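Local coordinates for HEPN domain-containing protein (Thermotoga maritima, PDB 1O3U) that is of unknown function but adopts an all-helical HEPN domain, a fold that in relatives is often tied to nucleotide or RNA chemistry, and assembles as a dimer, at residues 19-22 and 23-26; 35-38 and 39-42; 69-73 and 74-78. One frame throughout, in Å; residues are numbered along the deposited sequence.

Contact 1 of 3, residues 19-22 and 23-26; sequences DLEH and AKHD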
# COMPACT_ATOMS: atom_id res chain seq x y z
N ASP A 19 2.37 -6.54 -1.08
CA ASP A 19 1.21 -6.29 -0.21
C ASP A 19 0.56 -7.61 0.29
O ASP A 19 0.14 -7.73 1.44
CB ASP A 19 0.13 -5.48 -0.92
CG ASP A 19 0.49 -4.00 -1.09
OD1 ASP A 19 1.40 -3.47 -0.38
OD2 ASP A 19 -0.16 -3.29 -1.87
N LEU A 20 0.43 -8.58 -0.61
CA LEU A 20 -0.13 -9.89 -0.25
C LEU A 20 0.75 -10.55 0.83
O LEU A 20 0.24 -11.07 1.81
CB LEU A 20 -0.28 -10.81 -1.46
CG LEU A 20 -1.04 -12.12 -1.21
CD1 LEU A 20 -2.45 -11.86 -0.80
CD2 LEU A 20 -0.98 -13.06 -2.41
N GLU A 21 2.07 -10.52 0.64
CA GLU A 21 2.98 -11.10 1.61
C GLU A 21 2.85 -10.38 2.94
O GLU A 21 2.85 -11.02 3.99
CB GLU A 21 4.40 -11.08 1.12
CG GLU A 21 5.32 -11.92 1.96
CD GLU A 21 5.16 -13.44 1.76
OE1 GLU A 21 4.40 -13.93 0.87
OE2 GLU A 21 5.80 -14.15 2.56
N HIS A 22 2.73 -9.06 2.88
CA HIS A 22 2.47 -8.24 4.08
C HIS A 22 1.21 -8.73 4.79
O HIS A 22 1.21 -8.92 6.01
CB HIS A 22 2.32 -6.76 3.76
CG HIS A 22 2.65 -5.84 4.92
ND1 HIS A 22 2.68 -4.46 4.78
CD2 HIS A 22 2.99 -6.10 6.20
CE1 HIS A 22 3.02 -3.92 5.94
NE2 HIS A 22 3.23 -4.89 6.81
N ALA A 23 0.12 -8.89 4.04
CA ALA A 23 -1.14 -9.36 4.60
C ALA A 23 -0.98 -10.73 5.31
O ALA A 23 -1.55 -10.94 6.39
CB ALA A 23 -2.15 -9.48 3.54
N LYS A 24 -0.27 -11.64 4.66
CA LYS A 24 -0.05 -12.96 5.18
C LYS A 24 0.80 -12.93 6.49
O LYS A 24 0.56 -13.71 7.40
CB LYS A 24 0.59 -13.82 4.11
CG LYS A 24 -0.39 -14.24 3.01
CD LYS A 24 0.26 -15.17 2.06
CE LYS A 24 -0.69 -15.47 0.94
NZ LYS A 24 -0.14 -16.45 0.03
N HIS A 25 1.75 -12.02 6.54
CA HIS A 25 2.56 -11.81 7.74
C HIS A 25 1.72 -11.28 8.87
O HIS A 25 1.81 -11.78 10.01
CB HIS A 25 3.67 -10.82 7.42
CG HIS A 25 4.67 -10.68 8.53
ND1 HIS A 25 4.66 -9.62 9.40
CD2 HIS A 25 5.71 -11.48 8.91
CE1 HIS A 25 5.66 -9.76 10.27
NE2 HIS A 25 6.30 -10.88 9.99
N ASP A 26 0.90 -10.27 8.58
CA ASP A 26 -0.03 -9.73 9.59
C ASP A 26 -1.01 -10.82 10.06
O ASP A 26 -1.27 -10.94 11.27
CB ASP A 26 -0.82 -8.54 9.06
CG ASP A 26 0.01 -7.24 9.04
OD1 ASP A 26 0.87 -7.01 9.93
OD2 ASP A 26 -0.16 -6.41 8.16
O HOH W 1 2.35 -14.28 -0.68

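Contact 2 of 3, residues 35-38 and 39-42; sequences ACFS and SQQA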
# COMPACT_ATOMS: atom_id res chain seq x y z
N ALA A 35 -4.30 -7.27 8.16
CA ALA A 35 -4.31 -8.24 7.08
C ALA A 35 -5.39 -7.86 6.05
O ALA A 35 -5.16 -7.94 4.86
CB ALA A 35 -4.53 -9.65 7.59
N CYS A 36 -6.54 -7.46 6.54
CA CYS A 36 -7.63 -6.96 5.72
C CYS A 36 -7.17 -5.76 4.89
O CYS A 36 -7.32 -5.72 3.69
CB CYS A 36 -8.79 -6.57 6.61
SG CYS A 36 -10.11 -5.75 5.74
N PHE A 37 -6.55 -4.80 5.56
CA PHE A 37 -6.06 -3.58 4.89
C PHE A 37 -5.07 -3.89 3.74
O PHE A 37 -5.22 -3.40 2.62
CB PHE A 37 -5.41 -2.68 5.94
CG PHE A 37 -4.80 -1.45 5.39
CD1 PHE A 37 -5.59 -0.39 4.99
CD2 PHE A 37 -3.43 -1.32 5.29
CE1 PHE A 37 -5.02 0.78 4.48
CE2 PHE A 37 -2.86 -0.17 4.76
CZ PHE A 37 -3.65 0.88 4.39
N SER A 38 -4.06 -4.70 4.03
CA SER A 38 -3.04 -5.09 3.06
C SER A 38 -3.66 -5.84 1.87
O SER A 38 -3.21 -5.71 0.74
CB SER A 38 -2.02 -5.99 3.72
OG SER A 38 -1.22 -5.26 4.63
N SER A 39 -4.66 -6.68 2.15
CA SER A 39 -5.35 -7.46 1.12
C SER A 39 -6.08 -6.53 0.11
O SER A 39 -6.04 -6.75 -1.13
CB SER A 39 -6.36 -8.41 1.78
OG SER A 39 -5.67 -9.40 2.52
N GLN A 40 -6.74 -5.50 0.63
CA GLN A 40 -7.39 -4.49 -0.21
C GLN A 40 -6.37 -3.85 -1.15
O GLN A 40 -6.59 -3.77 -2.34
CB GLN A 40 -8.03 -3.38 0.65
CG GLN A 40 -9.22 -3.74 1.41
CD GLN A 40 -9.70 -2.57 2.28
OE1 GLN A 40 -8.89 -1.83 2.87
NE2 GLN A 40 -11.00 -2.38 2.35
N GLN A 41 -5.24 -3.40 -0.58
CA GLN A 41 -4.16 -2.79 -1.37
C GLN A 41 -3.57 -3.72 -2.44
O GLN A 41 -3.35 -3.30 -3.59
CB GLN A 41 -3.08 -2.25 -0.43
CG GLN A 41 -3.59 -1.20 0.56
CD GLN A 41 -3.89 0.10 -0.13
OE1 GLN A 41 -3.11 0.54 -1.00
NE2 GLN A 41 -5.02 0.71 0.22
N ALA A 42 -3.36 -4.98 -2.08
CA ALA A 42 -2.81 -5.98 -2.99
C ALA A 42 -3.75 -6.15 -4.18
O ALA A 42 -3.31 -6.18 -5.32
CB ALA A 42 -2.63 -7.27 -2.31
O HOH W 2 -6.81 -0.57 1.84

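Contact 3 of 3, residues 69-73 and 74-78; sequences ELSSR and FEIPE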
# COMPACT_ATOMS: atom_id res chain seq x y z
N GLU A 69 -14.60 -1.25 -14.52
CA GLU A 69 -14.06 -0.64 -15.74
C GLU A 69 -13.47 -1.74 -16.64
O GLU A 69 -13.65 -1.74 -17.86
CB GLU A 69 -12.95 0.40 -15.43
CG GLU A 69 -13.39 1.80 -15.01
CD GLU A 69 -12.20 2.71 -14.67
OE1 GLU A 69 -11.36 3.02 -15.57
OE2 GLU A 69 -12.11 3.11 -13.48
N LEU A 70 -12.77 -2.67 -16.02
CA LEU A 70 -12.13 -3.76 -16.75
C LEU A 70 -13.15 -4.64 -17.50
O LEU A 70 -12.83 -5.19 -18.56
CB LEU A 70 -11.28 -4.57 -15.78
CG LEU A 70 -10.10 -5.32 -16.37
CD1 LEU A 70 -9.21 -4.38 -17.20
CD2 LEU A 70 -9.27 -6.05 -15.26
N SER A 71 -14.38 -4.74 -16.98
CA SER A 71 -15.49 -5.53 -17.58
C SER A 71 -15.91 -5.13 -19.00
O SER A 71 -16.54 -5.92 -19.72
CB SER A 71 -16.73 -5.46 -16.67
OG SER A 71 -16.46 -6.13 -15.45
N SER A 72 -15.60 -3.89 -19.39
CA SER A 72 -15.91 -3.40 -20.73
C SER A 72 -15.00 -4.04 -21.78
O SER A 72 -15.29 -4.03 -22.97
CB SER A 72 -15.76 -1.86 -20.80
OG SER A 72 -14.38 -1.50 -20.77
N ARG A 73 -13.90 -4.63 -21.31
CA ARG A 73 -12.87 -5.16 -22.19
C ARG A 73 -12.63 -6.67 -22.02
O ARG A 73 -12.40 -7.40 -23.00
CB ARG A 73 -11.58 -4.39 -21.90
CG ARG A 73 -10.49 -4.65 -22.91
CD ARG A 73 -10.81 -4.09 -24.27
NE ARG A 73 -10.05 -4.78 -25.31
CZ ARG A 73 -10.45 -5.87 -25.97
NH1 ARG A 73 -11.62 -6.44 -25.71
NH2 ARG A 73 -9.65 -6.39 -26.89
N PHE A 74 -12.64 -7.11 -20.76
CA PHE A 74 -12.45 -8.52 -20.41
C PHE A 74 -13.60 -9.06 -19.60
O PHE A 74 -14.15 -8.36 -18.78
CB PHE A 74 -11.15 -8.72 -19.62
CG PHE A 74 -9.95 -8.15 -20.32
CD1 PHE A 74 -9.47 -8.75 -21.48
CD2 PHE A 74 -9.34 -7.01 -19.87
CE1 PHE A 74 -8.40 -8.22 -22.18
CE2 PHE A 74 -8.25 -6.46 -20.56
CZ PHE A 74 -7.79 -7.06 -21.72
N GLU A 75 -13.90 -10.33 -19.78
CA GLU A 75 -14.88 -10.98 -18.95
C GLU A 75 -14.32 -11.19 -17.54
O GLU A 75 -13.27 -11.83 -17.36
CB GLU A 75 -15.31 -12.31 -19.58
CG GLU A 75 -16.20 -13.18 -18.71
CD GLU A 75 -17.54 -12.55 -18.39
OE1 GLU A 75 -17.85 -11.49 -18.95
OE2 GLU A 75 -18.28 -13.11 -17.54
N ILE A 76 -15.01 -10.64 -16.56
CA ILE A 76 -14.64 -10.79 -15.15
C ILE A 76 -15.64 -11.71 -14.47
O ILE A 76 -16.84 -11.38 -14.38
CB ILE A 76 -14.67 -9.45 -14.40
CG1 ILE A 76 -13.78 -8.40 -15.09
CG2 ILE A 76 -14.32 -9.68 -12.92
CD1 ILE A 76 -12.34 -8.79 -15.33
N PRO A 77 -15.17 -12.84 -13.95
CA PRO A 77 -16.06 -13.77 -13.29
C PRO A 77 -16.81 -13.09 -12.13
O PRO A 77 -16.26 -12.22 -11.42
CB PRO A 77 -15.14 -14.87 -12.79
CG PRO A 77 -13.87 -14.72 -13.56
CD PRO A 77 -13.76 -13.29 -13.92
N GLU A 78 -18.07 -13.48 -11.99
CA GLU A 78 -18.94 -12.93 -10.98
C GLU A 78 -18.35 -13.10 -9.60
O GLU A 78 -18.44 -12.18 -8.79
CB GLU A 78 -20.31 -13.62 -11.04
CG GLU A 78 -21.33 -13.06 -10.07
CD GLU A 78 -22.52 -13.98 -9.89
OE1 GLU A 78 -23.56 -13.69 -10.51
OE2 GLU A 78 -22.40 -15.00 -9.14

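Contact 1 of 3, residues 19-22 and 23-26
D26 N donates to H22 O at 2.9 Å with an N-H...O angle of 169°, the straightest of four successive i to i+4 backbone bonds; the others run from A23, K24 and H25 to D19, L20 and E21.

Apolar contact is modest: the K24 chain, extended beyond CG, brings CE to 4.0 Å from L20 CG. A water donates to E21 OE1 at 2.6 Å and accepts a weak bond from K24 NZ at 3.4 Å; the two charged atoms, E21 OE1 and K24 NZ, stay 5.3 Å apart, and the firmer partner of K24 is E122, in a salt bridge.

Among the flat polar groups, H22 has CG anti to the backbone N (chi1 -155°), which carries its ring to the D26 carboxylate. H22 CD2 lies 3.7 Å from D26 OD2, with ring and carboxylate planes 33° apart. That is a carbon contact: H22 NE2 instead bonds OD2 of D26 in the second subunit, and the reverse bond completes the pair. The two H22 rings also stack on each other, which makes this one-turn spacing part of a reciprocal His-Asp pairing at the helical interface between two HEPN-domain subunits, consistent with two-fold symmetry.

Contact 2 of 3, residues 35-38 and 39-42
The F37 ring has the CG methylene of Q41 over one face, while OE1 of Q40 approaches it obliquely, 4.2 Å from F37 CD1, with ring and amide planes 60° apart. W34 of the preceding turn meets the same ring edge-to-face. Q41 bends at chi2 (-72°), turning its amide back so that a water can bridge the glutamines, 2.6 Å from Q40 OE1 and 2.7 Å from Q41 NE2. The far ends of both amides are held too: Q40 NE2 by L87 O, Q41 OE1 by K45 of the second subunit.

S39 grips A35 O twice. Its OG donates at 2.8 Å and its N at 3.0 Å to A35 O, from opposite faces of the carbonyl plane, so a buried hydroxyl is satisfied within its own helix. With an alanine here A35 O would probably keep the backbone N-H on one face of its carbonyl plane but lose the donor on the opposite face. Backbone bonds from Q40, Q41 and A42 continue the helix.

These two turns of helix 32-54 lie between helices 11-28 and 104-132 on their buried side: S39 and A42 pack on helix 104-132, S38 and A42 on helix 11-28, and C36 is joined by a disulfide to C91, beyond helix 78-88.

Contact 3 of 3, residues 69-73 and 74-78
R73 lays its CG over one face of the F74 ring, 3.9 Å from the ring centroid and 17° off the normal, a CH-pi contact between consecutive residues. The first torsion of R73 sets CG anti to the backbone N (chi1 -170°) and so places this methylene above the ring.

L70 comes to the same ring from its rim: CG lies in the ring plane at the edge, and CD1 is 3.8 Å from F74 CD2. The other methyl of L70, CD2, meets I76 CD1 at 4.1 Å, the two side chains crossing at about a right angle. One leucine thus touches both F74 and I76. At the surface, I76 CG1 packs against S71 OG at 3.5 Å; the S71 hydroxyl is hydrogen-bonded to L67 O, one turn back.

In the backbone, F74 N donates to L70 O at 2.9 Å with an N-H...O angle of 173°, and R73 N shares that acceptor. E69 O likewise takes two donors, S72 N and S72 OG, the hydroxyl at 3.0 Å from E69 O. F74 also packs on M54 and L131, and I76 on F127. The i to i+4 bond to L70 O and the apolar residues folded back against the helix are characteristic of a tight connection between two helices of an all-helical domain, here from helix 63-70 to P77, the N-cap of helix 78-88.

Contacts 1 and 2 lie side by side on consecutive antiparallel helices, 11-28 and 32-54, with centres 8 Å apart and direct packing between them: A23 CB lies 3.5 Å from S38 CB, and D19 CB 3.6 Å from A42 CB. Both also touch the second subunit, so the same helical pair serves the monomer's core and the dimer interface. Contact 3 stands apart, its centre about 27 Å from that of contact 1, on the opposite side of the chain's centre, and about 22 Å from that of contact 2. No other chain of the assembly reaches it. Helix 32-54 nevertheless relates contacts 2 and 3, since M54 and V50 near its far end pack on residues of the 69-78 turn.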